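PDB 3MWF: iron-regulated ABC transporter siderophore-binding protein SirA from Staphylococcus aureus subsp. aureus, which binds the siderophore staphyloferrin B and probably hands its iron complex to a membrane ABC transporter for uptake. Local coordinates for residues Asp64-Gly69 against Leu76-Lys81; Lys138-Lys143 against Gly182-Asp187; Ser164-Arg169 against Pro216-Asp221. All blocks are in the same frame, centred on the assembly; numbering follows the deposited sequence.

Interaction 1 (Asp64-Gly69 against Leu76-Lys81); sequences DTKIVG and LEEISK
E78 meets K66 and V68 with opposite ends of its side chain, and tracing it outward from the backbone links the apolar and charged parts of this contact. At the base, its CB packs against the branch of V68, with E78 CB and V68 CB 4.3 Å apart. CG stands anti to the carbonyl carbon, and a bend at chi2 (-61°) folds the chain so that the carboxylate turns toward the lysine. The two oxygens then part company. OE1 of E78 comes alongside the end of the lysine, closer to K66 CE at 3.3 Å than to its ammonium. The separation of E78 OE1 and K66 NZ, 3.6 Å, makes a salt bridge without a hydrogen bond. OE2 is taken by K81 of the same helix, whose NZ lies 2.8 Å from E78 OE2 and arrives 38° above the carboxylate plane. K81 NZ also has a long salt bridge to E77 OE2 at 3.6 Å, completing a four-residue charge network. With the E78 carboxylate shared between them, K66 NZ and K81 NZ stay 6.3 Å apart, so their mutual repulsion is probably offset.

Beneath the charged layer the interface is apolar. I79 CG1 rests on the isopropyl group of V68, 3.9 Å from V68 CB and nearly equally far from both valine methyls, the two side chains crossing at about a right angle. Thus exposed lysines lie on one side, buried V68 and I79 on the other. V68 pairs through its backbone with A45 and N75, while I79 also touches L27 and, on helix 98-104, L101. Helix 76-81, entered from strand 73-74, therefore packs beside strand 66-70, which lies in the mixed sheet between strands 73-74 and 44-45.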
loop_
_atom_site.group_PDB
_atom_site.type_symbol
_atom_site.label_atom_id
_atom_site.label_comp_id
_atom_site.label_asym_id
_atom_site.label_seq_id
_atom_site.Cartn_x
_atom_site.Cartn_y
_atom_site.Cartn_z
ATOM N N ASP A 64 -15.755 -15.048 9.528
ATOM C CA ASP A 64 -15.586 -16.427 9.039
ATOM C C ASP A 64 -14.412 -16.639 8.075
ATOM O O ASP A 64 -14.094 -17.788 7.750
ATOM C CB ASP A 64 -16.869 -16.991 8.381
ATOM C CG ASP A 64 -18.065 -17.014 9.317
ATOM O OD1 ASP A 64 -17.943 -17.502 10.466
ATOM O OD2 ASP A 64 -19.143 -16.559 8.871
ATOM N N THR A 65 -13.787 -15.560 7.590
ATOM C CA THR A 65 -12.502 -15.712 6.894
ATOM C C THR A 65 -11.473 -16.297 7.853
ATOM O O THR A 65 -11.253 -15.779 8.951
ATOM C CB THR A 65 -11.980 -14.358 6.326
ATOM O OG1 THR A 65 -12.933 -13.820 5.407
ATOM C CG2 THR A 65 -10.610 -14.546 5.631
ATOM N N LYS A 66 -10.834 -17.393 7.456
ATOM C CA LYS A 66 -9.856 -18.042 8.282
ATOM C C LYS A 66 -8.503 -17.365 8.079
ATOM O O LYS A 66 -8.132 -17.020 6.950
ATOM C CB LYS A 66 -9.776 -19.534 7.916
ATOM C CG LYS A 66 -8.512 -20.268 8.335
ATOM C CD LYS A 66 -8.604 -20.731 9.790
ATOM C CE LYS A 66 -7.278 -21.265 10.273
ATOM N NZ LYS A 66 -7.472 -21.825 11.641
ATOM N N ILE A 67 -7.767 -17.211 9.163
ATOM C CA ILE A 67 -6.424 -16.615 9.084
ATOM C C ILE A 67 -5.436 -17.715 8.729
ATOM O O ILE A 67 -5.366 -18.736 9.418
ATOM C CB ILE A 67 -6.043 -15.873 10.402
ATOM C CG1 ILE A 67 -7.024 -14.724 10.661
ATOM C CG2 ILE A 67 -4.577 -15.424 10.366
ATOM C CD1 ILE A 67 -7.057 -13.661 9.584
ATOM N N VAL A 68 -4.672 -17.517 7.654
ATOM C CA VAL A 68 -3.712 -18.522 7.237
ATOM C C VAL A 68 -2.272 -18.221 7.644
ATOM O O VAL A 68 -1.356 -18.907 7.192
ATOM C CB VAL A 68 -3.814 -18.828 5.726
ATOM C CG1 VAL A 68 -5.227 -19.274 5.394
ATOM C CG2 VAL A 68 -3.437 -17.571 4.889
ATOM N N GLY A 69 -2.064 -17.247 8.523
ATOM C CA GLY A 69 -0.724 -16.971 9.031
ATOM C C GLY A 69 -0.239 -15.570 8.691
ATOM O O GLY A 69 -1.015 -14.727 8.257
ATOM N N LEU A 76 1.094 -22.993 4.733
ATOM C CA LEU A 76 0.562 -23.725 3.584
ATOM C C LEU A 76 -0.441 -24.822 3.960
ATOM O O LEU A 76 -1.370 -25.117 3.196
ATOM C CB LEU A 76 1.710 -24.343 2.771
ATOM C CG LEU A 76 2.340 -23.555 1.619
ATOM C CD1 LEU A 76 2.368 -22.037 1.821
ATOM C CD2 LEU A 76 3.766 -24.144 1.428
ATOM N N GLU A 77 -0.244 -25.445 5.121
ATOM C CA GLU A 77 -1.233 -26.424 5.603
ATOM C C GLU A 77 -2.603 -25.792 5.840
ATOM O O GLU A 77 -3.616 -26.335 5.443
ATOM C CB GLU A 77 -0.751 -27.132 6.867
ATOM C CG GLU A 77 -1.676 -28.271 7.280
ATOM C CD GLU A 77 -1.329 -28.832 8.643
ATOM O OE1 GLU A 77 -0.193 -28.570 9.109
ATOM O OE2 GLU A 77 -2.197 -29.522 9.242
ATOM N N GLU A 78 -2.640 -24.612 6.454
ATOM C CA GLU A 78 -3.914 -23.945 6.665
ATOM C C GLU A 78 -4.569 -23.523 5.352
ATOM O O GLU A 78 -5.779 -23.567 5.233
ATOM C CB GLU A 78 -3.725 -22.736 7.584
ATOM C CG GLU A 78 -3.208 -23.123 8.973
ATOM C CD GLU A 78 -4.178 -24.048 9.719
ATOM O OE1 GLU A 78 -5.403 -23.875 9.589
ATOM O OE2 GLU A 78 -3.707 -24.966 10.417
ATOM N N ILE A 79 -3.770 -23.084 4.373
ATOM C CA ILE A 79 -4.304 -22.756 3.055
ATOM C C ILE A 79 -4.931 -24.018 2.430
ATOM O O ILE A 79 -6.072 -23.990 1.968
ATOM C CB ILE A 79 -3.189 -22.210 2.137
ATOM C CG1 ILE A 79 -2.590 -20.931 2.736
ATOM C CG2 ILE A 79 -3.704 -21.968 0.698
ATOM C CD1 ILE A 79 -1.376 -20.393 1.954
ATOM N N SER A 80 -4.183 -25.116 2.475
ATOM C CA SER A 80 -4.648 -26.389 1.904
ATOM C C SER A 80 -5.997 -26.826 2.490
ATOM O O SER A 80 -6.887 -27.267 1.751
ATOM C CB SER A 80 -3.622 -27.485 2.147
ATOM O OG SER A 80 -4.039 -28.657 1.460
ATOM N N LYS A 81 -6.135 -26.688 3.813
ATOM C CA LYS A 81 -7.354 -27.094 4.525
ATOM C C LYS A 81 -8.606 -26.348 4.128
ATOM O O LYS A 81 -9.725 -26.843 4.316
ATOM C CB LYS A 81 -7.151 -27.022 6.041
ATOM C CG LYS A 81 -6.279 -28.154 6.542
ATOM C CD LYS A 81 -6.215 -28.230 8.062
ATOM C CE LYS A 81 -5.078 -27.409 8.627
ATOM N NZ LYS A 81 -5.054 -27.432 10.128
#

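Interaction 2 (Lys138-Lys143 against Gly182-Asp187); sequences KKYDDK and GEILND
OD2 of D187 is gripped by two groups, the hydroxyl of Y140 and the ammonium of K117, which forms a salt bridge to the same oxygen. The phenol is the donor in its bond, with Y140 OH and D187 OD2 2.7 Å apart. The oxygen receives it on its anti lone pair, the one pointing away from OD1, and lies in the plane of the ring at its edge. Ring and carboxylate are turned 64° against each other, so there is no stacking; D187 OD2 is 3.5 Å from both Y140 CE2 and Y140 CZ. Two donors on one carboxylate oxygen would be expected to keep D187 ionised.

Y140 reaches across because its CG stands anti to the backbone N (chi1 171°), which projects the ring outward from its helix toward the facing one. Its hydroxyl arrives where D187 and I184 stand one helical turn apart. There D187 CB lies 3.4 Å from Y140 OH. I184 presents two branches to the same oxygen, and its CG2 comes to 3.8 Å from Y140 OH, giving the hydroxyl an apolar neighbour beside its acid partner.

F116 meets the Y140 ring edge-to-face and also touches I184, while S280 and I284 of helix 277-290 pack on the tyrosine. The contact thus bridges helix 179-187, whose L185 leans on strand 163-168, and the long helix 130-155, which in the chain links the six-stranded sheet to the five-stranded one, as in siderophore-binding proteins of this family.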
loop_
_atom_site.group_PDB
_atom_site.type_symbol
_atom_site.label_atom_id
_atom_site.label_comp_id
_atom_site.label_asym_id
_atom_site.label_seq_id
_atom_site.Cartn_x
_atom_site.Cartn_y
_atom_site.Cartn_z
ATOM N N LYS A 138 -12.112 3.163 -12.472
ATOM C CA LYS A 138 -12.712 4.418 -12.960
ATOM C C LYS A 138 -13.035 5.372 -11.797
ATOM O O LYS A 138 -12.732 6.556 -11.877
ATOM C CB LYS A 138 -13.966 4.134 -13.814
ATOM C CG LYS A 138 -14.685 5.368 -14.367
ATOM C CD LYS A 138 -14.033 5.917 -15.642
ATOM C CE LYS A 138 -14.588 5.305 -16.922
ATOM N NZ LYS A 138 -14.012 3.943 -17.230
ATOM N N LYS A 139 -13.635 4.849 -10.727
ATOM C CA LYS A 139 -13.927 5.630 -9.533
ATOM C C LYS A 139 -12.656 6.252 -8.914
ATOM O O LYS A 139 -12.672 7.404 -8.462
ATOM C CB LYS A 139 -14.656 4.754 -8.498
ATOM C CG LYS A 139 -15.151 5.509 -7.294
ATOM C CD LYS A 139 -16.456 4.902 -6.711
ATOM C CE LYS A 139 -16.235 4.317 -5.312
ATOM N NZ LYS A 139 -15.500 3.001 -5.315
ATOM N N TYR A 140 -11.569 5.478 -8.871
ATOM C CA TYR A 140 -10.321 6.010 -8.364
ATOM C C TYR A 140 -9.778 7.122 -9.276
ATOM O O TYR A 140 -9.384 8.187 -8.799
ATOM C CB TYR A 140 -9.274 4.893 -8.158
ATOM C CG TYR A 140 -7.883 5.420 -7.829
ATOM C CD1 TYR A 140 -7.538 5.798 -6.528
ATOM C CD2 TYR A 140 -6.911 5.508 -8.821
ATOM C CE1 TYR A 140 -6.262 6.305 -6.243
ATOM C CE2 TYR A 140 -5.652 5.993 -8.543
ATOM C CZ TYR A 140 -5.328 6.366 -7.265
ATOM O OH TYR A 140 -4.064 6.831 -7.021
ATOM N N ASP A 141 -9.770 6.862 -10.574
ATOM C CA ASP A 141 -9.282 7.830 -11.561
ATOM C C ASP A 141 -10.059 9.139 -11.490
ATOM O O ASP A 141 -9.464 10.229 -11.539
ATOM C CB ASP A 141 -9.373 7.248 -12.965
ATOM C CG ASP A 141 -8.302 6.222 -13.252
ATOM O OD1 ASP A 141 -7.313 6.090 -12.470
ATOM O OD2 ASP A 141 -8.444 5.540 -14.288
ATOM N N ASP A 142 -11.383 9.032 -11.330
ATOM C CA ASP A 142 -12.222 10.211 -11.138
ATOM C C ASP A 142 -11.831 11.015 -9.912
ATOM O O ASP A 142 -11.742 12.235 -9.968
ATOM C CB ASP A 142 -13.707 9.837 -11.089
ATOM C CG ASP A 142 -14.244 9.420 -12.443
ATOM O OD1 ASP A 142 -13.608 9.707 -13.486
ATOM O OD2 ASP A 142 -15.316 8.786 -12.473
ATOM N N LYS A 143 -11.568 10.313 -8.806
ATOM C CA LYS A 143 -11.206 10.957 -7.567
ATOM C C LYS A 143 -9.849 11.642 -7.695
ATOM O O LYS A 143 -9.648 12.744 -7.166
ATOM C CB LYS A 143 -11.209 9.952 -6.413
ATOM C CG LYS A 143 -11.301 10.624 -5.088
ATOM C CD LYS A 143 -11.665 9.651 -3.961
ATOM C CE LYS A 143 -11.544 10.326 -2.609
ATOM N NZ LYS A 143 -12.714 11.192 -2.326
ATOM N N GLY A 182 3.595 6.594 -1.910
ATOM C CA GLY A 182 4.384 7.328 -2.923
ATOM C C GLY A 182 3.824 7.248 -4.341
ATOM O O GLY A 182 3.827 8.251 -5.091
ATOM N N GLU A 183 3.341 6.071 -4.733
ATOM C CA GLU A 183 2.697 5.958 -6.041
ATOM C C GLU A 183 1.374 6.718 -6.140
ATOM O O GLU A 183 1.090 7.309 -7.186
ATOM C CB GLU A 183 2.494 4.506 -6.464
ATOM C CG GLU A 183 3.839 3.771 -6.701
ATOM C CD GLU A 183 3.680 2.522 -7.555
ATOM O OE1 GLU A 183 2.579 2.179 -8.010
ATOM O OE2 GLU A 183 4.694 1.868 -7.818
ATOM N N ILE A 184 0.564 6.690 -5.074
ATOM C CA ILE A 184 -0.685 7.451 -5.059
ATOM C C ILE A 184 -0.415 8.952 -5.139
ATOM O O ILE A 184 -1.041 9.647 -5.943
ATOM C CB ILE A 184 -1.540 7.081 -3.844
ATOM C CG1 ILE A 184 -2.066 5.653 -4.051
ATOM C CG2 ILE A 184 -2.752 8.052 -3.712
ATOM C CD1 ILE A 184 -2.579 5.007 -2.744
ATOM N N LEU A 185 0.542 9.444 -4.353
ATOM C CA LEU A 185 0.884 10.866 -4.453
ATOM C C LEU A 185 1.328 11.205 -5.876
ATOM O O LEU A 185 1.013 12.300 -6.372
ATOM C CB LEU A 185 1.946 11.299 -3.439
ATOM C CG LEU A 185 1.576 11.171 -1.967
ATOM C CD1 LEU A 185 2.684 11.762 -1.122
ATOM C CD2 LEU A 185 0.207 11.809 -1.671
ATOM N N ASN A 186 2.110 10.320 -6.493
ATOM C CA ASN A 186 2.513 10.528 -7.887
ATOM C C ASN A 186 1.269 10.629 -8.824
ATOM O O ASN A 186 1.189 11.514 -9.693
ATOM C CB ASN A 186 3.458 9.406 -8.368
ATOM C CG ASN A 186 4.178 9.782 -9.665
ATOM O OD1 ASN A 186 3.812 9.339 -10.769
ATOM N ND2 ASN A 186 5.173 10.614 -9.539
ATOM N N ASP A 187 0.286 9.756 -8.624
ATOM C CA ASP A 187 -0.961 9.831 -9.389
ATOM C C ASP A 187 -1.646 11.182 -9.215
ATOM O O ASP A 187 -2.215 11.741 -10.170
ATOM C CB ASP A 187 -1.942 8.741 -8.919
ATOM C CG ASP A 187 -1.599 7.350 -9.428
ATOM O OD1 ASP A 187 -0.755 7.173 -10.334
ATOM O OD2 ASP A 187 -2.225 6.403 -8.931
#

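Interaction 3 (Ser164-Arg169 against Pro216-Asp221); sequences SVVNFR and PLMNAD. With SE8 (5-[(2-{[(3S)-5-{[(2S)-2-amino-2-carboxyethyl]amino}-3-carboxy-3-hydroxy-5-oxopentanoyl]amino}ethyl)amino]-2,5-dioxopentanoic acid), chain C.
S164, near the start of strand 163-168, gives a hydrogen bond to the backbone of the facing segment: its OG donates to M218 O at 2.7 Å. With chi1 at 65° the hydroxyl sits between the backbone N and the carbonyl carbon, and it meets a lone pair of M218 O in the carbonyl plane (C=O...OG 138°). The methyl of A220 closes in beside it, A220 CB lying 3.5 Å from S164 N.

Two residues on, V166 faces the same way and receives the extended M218 chain at about a right angle. Its CG2 touches M218 SD at 3.7 Å, while V166 CG1 lies against M218 CE at 3.9 Å. CG1 of V166 also stands over one face of the F168 ring, offset toward the rim.

The amide of N167 lies in a second shell to the pocket. ND2 donates to the carbonyls of V226 and S228, which fixes the amide's rotation; OD1 accepts from R169 NE at 2.8 Å, nearly straight (162°) and in the guanidinium plane. Held flat in this way, R169 presents its other edge to staphyloferrin B, where both NH1 and NH2 donate to amide oxygen O22, NH1 at 3.0 Å from SE8 O22. Y176 and R174 also bind the ligand.

Strand 163-168 runs between antiparallel 173-176 and parallel 222-227; the loop 216-221 leads directly into the latter, and helix 236-246 covers both M218, through W245, and F168.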
loop_
_atom_site.group_PDB
_atom_site.type_symbol
_atom_site.label_atom_id
_atom_site.label_comp_id
_atom_site.label_asym_id
_atom_site.label_seq_id
_atom_site.Cartn_x
_atom_site.Cartn_y
_atom_site.Cartn_z
ATOM N N SER A 164 7.133 14.353 0.241
ATOM C CA SER A 164 7.813 13.086 0.623
ATOM C C SER A 164 6.999 12.442 1.725
ATOM O O SER A 164 6.301 13.135 2.465
ATOM C CB SER A 164 9.256 13.308 1.060
ATOM O OG SER A 164 9.362 14.070 2.257
ATOM N N VAL A 165 7.090 11.118 1.796
ATOM C CA VAL A 165 6.418 10.327 2.816
ATOM C C VAL A 165 7.536 9.683 3.633
ATOM O O VAL A 165 8.304 8.841 3.127
ATOM C CB VAL A 165 5.515 9.246 2.163
ATOM C CG1 VAL A 165 4.851 8.376 3.265
ATOM C CG2 VAL A 165 4.452 9.935 1.294
ATOM N N VAL A 166 7.669 10.131 4.873
ATOM C CA VAL A 166 8.776 9.709 5.756
ATOM C C VAL A 166 8.183 8.799 6.810
ATOM O O VAL A 166 7.195 9.177 7.473
ATOM C CB VAL A 166 9.439 10.928 6.422
ATOM C CG1 VAL A 166 10.478 10.508 7.462
ATOM C CG2 VAL A 166 10.090 11.842 5.321
ATOM N N ASN A 167 8.794 7.628 6.960
ATOM C CA ASN A 167 8.303 6.597 7.904
ATOM C C ASN A 167 9.363 6.324 8.942
ATOM O O ASN A 167 10.463 5.805 8.638
ATOM C CB ASN A 167 7.954 5.341 7.085
ATOM C CG ASN A 167 7.883 4.037 7.904
ATOM O OD1 ASN A 167 8.360 3.002 7.427
ATOM N ND2 ASN A 167 7.296 4.074 9.113
ATOM N N PHE A 168 9.053 6.676 10.194
ATOM C CA PHE A 168 9.971 6.346 11.279
ATOM C C PHE A 168 9.708 4.912 11.740
ATOM O O PHE A 168 8.545 4.544 11.997
ATOM C CB PHE A 168 9.825 7.330 12.435
ATOM C CG PHE A 168 10.209 8.724 12.048
ATOM C CD1 PHE A 168 11.512 8.976 11.641
ATOM C CD2 PHE A 168 9.274 9.748 12.036
ATOM C CE1 PHE A 168 11.902 10.241 11.245
ATOM C CE2 PHE A 168 9.663 11.055 11.651
ATOM C CZ PHE A 168 10.983 11.288 11.239
ATOM N N ARG A 169 10.774 4.113 11.790
ATOM C CA ARG A 169 10.667 2.703 12.238
ATOM C C ARG A 169 11.440 2.564 13.533
ATOM O O ARG A 169 11.936 3.550 14.067
ATOM C CB ARG A 169 11.220 1.758 11.181
ATOM C CG ARG A 169 10.470 1.834 9.837
ATOM C CD ARG A 169 10.189 0.410 9.271
ATOM N NE ARG A 169 9.022 0.502 8.411
ATOM C CZ ARG A 169 8.115 -0.428 8.234
ATOM N NH1 ARG A 169 8.167 -1.623 8.870
ATOM N NH2 ARG A 169 7.132 -0.143 7.412
ATOM N N PRO A 216 18.405 15.254 4.166
ATOM C CA PRO A 216 18.092 16.099 3.010
ATOM C C PRO A 216 17.387 15.435 1.832
ATOM O O PRO A 216 16.731 16.125 1.060
ATOM C CB PRO A 216 19.474 16.638 2.606
ATOM C CG PRO A 216 20.164 16.779 3.941
ATOM C CD PRO A 216 19.772 15.511 4.664
ATOM N N LEU A 217 17.536 14.111 1.673
ATOM C CA LEU A 217 16.836 13.386 0.630
ATOM C C LEU A 217 15.304 13.487 0.768
ATOM O O LEU A 217 14.576 13.302 -0.218
ATOM C CB LEU A 217 17.313 11.914 0.570
ATOM C CG LEU A 217 16.867 11.027 -0.600
ATOM C CD1 LEU A 217 17.334 11.624 -1.939
ATOM C CD2 LEU A 217 17.400 9.570 -0.439
ATOM N N MET A 218 14.842 13.779 1.985
ATOM C CA MET A 218 13.427 13.925 2.288
ATOM C C MET A 218 12.855 15.259 1.842
ATOM O O MET A 218 11.643 15.489 1.956
ATOM C CB MET A 218 13.244 13.854 3.821
ATOM C CG MET A 218 13.707 12.531 4.403
ATOM S SD MET A 218 13.591 12.678 6.201
ATOM C CE MET A 218 14.233 11.078 6.631
ATOM N N ASN A 219 13.712 16.186 1.391
ATOM C CA ASN A 219 13.222 17.554 1.195
ATOM C C ASN A 219 12.006 17.632 0.272
ATOM O O ASN A 219 11.939 16.948 -0.741
ATOM C CB ASN A 219 14.329 18.490 0.677
ATOM C CG ASN A 219 13.984 19.951 0.941
ATOM O OD1 ASN A 219 13.313 20.276 1.944
ATOM N ND2 ASN A 219 14.386 20.831 0.024
ATOM N N ALA A 220 11.040 18.478 0.641
ATOM C CA ALA A 220 9.773 18.588 -0.043
ATOM C C ALA A 220 9.086 19.854 0.438
ATOM O O ALA A 220 9.465 20.419 1.474
ATOM C CB ALA A 220 8.893 17.369 0.281
ATOM N N ASP A 221 8.104 20.314 -0.327
ATOM C CA ASP A 221 7.204 21.400 0.123
ATOM C C ASP A 221 6.236 20.970 1.234
ATOM O O ASP A 221 5.843 21.788 2.065
ATOM C CB ASP A 221 6.422 21.938 -1.055
ATOM C CG ASP A 221 7.334 22.410 -2.169
ATOM O OD1 ASP A 221 8.330 23.097 -1.867
ATOM O OD2 ASP A 221 7.060 22.045 -3.318
HETATM C C1 SE8 C . 7.878 -7.010 6.618
HETATM C C2 SE8 C . 7.920 -5.827 7.545
HETATM C C3 SE8 C . 6.534 -5.517 8.088
HETATM N N4 SE8 C . 5.609 -5.063 7.055
HETATM C C5 SE8 C . 5.421 -3.785 6.798
HETATM C C6 SE8 C . 4.567 -3.452 5.599
HETATM C C7 SE8 C . 5.396 -3.480 4.315
HETATM C C8 SE8 C . 4.436 -3.308 3.124
HETATM C C9 SE8 C . 5.129 -3.093 1.780
HETATM N N10 SE8 C . 6.278 -3.731 1.561
HETATM C C11 SE8 C . 6.929 -3.565 0.281
HETATM C C12 SE8 C . 7.047 -4.895 -0.444
HETATM N N13 SE8 C . 8.064 -4.865 -1.486
HETATM C C14 SE8 C . 9.398 -5.057 -1.263
HETATM C C15 SE8 C . 9.851 -5.717 0.006
HETATM C C16 SE8 C . 9.806 -4.584 1.000
HETATM C C17 SE8 C . 9.479 -4.963 2.411
HETATM C C18 SE8 C . 10.478 -4.525 3.373
HETATM O O19 SE8 C . 7.749 -8.158 7.118
HETATM O O20 SE8 C . 8.026 -6.807 5.396
HETATM N N21 SE8 C . 8.470 -4.667 6.818
HETATM O O22 SE8 C . 5.894 -2.880 7.457
HETATM C C23 SE8 C . 6.466 -2.404 4.359
HETATM O O24 SE8 C . 6.143 -1.205 4.169
HETATM O O25 SE8 C . 7.663 -2.725 4.567
HETATM O O26 SE8 C . 6.097 -4.735 4.248
HETATM O O27 SE8 C . 4.609 -2.363 0.943
HETATM O O28 SE8 C . 10.256 -4.686 -2.043
HETATM O O29 SE8 C . 8.402 -5.464 2.747
HETATM O O30 SE8 C . 10.123 -4.343 4.533
HETATM O O31 SE8 C . 11.657 -4.299 2.999
#

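How the interactions relate
Interactions 2 and 3 touch through their flanking residues: L185 CD1 of helix 179-187 comes within 3.5 Å of V165 CG2 on strand 163-168, with centres 20 Å apart. Their segments also alternate along the chain. Of the three, interaction 3 holds a ligand-pocket residue, R169, whereas the I184 side chain of interaction 2 stays about 11 Å from the siderophore. Interaction 1 belongs to the six-stranded sheet and lies on the opposite side of the chain's centre, its centre 32 Å from that of interaction 2 and 38 Å from that of interaction 3. The pocket draws residues from both sheet regions, R93 and R169 among them.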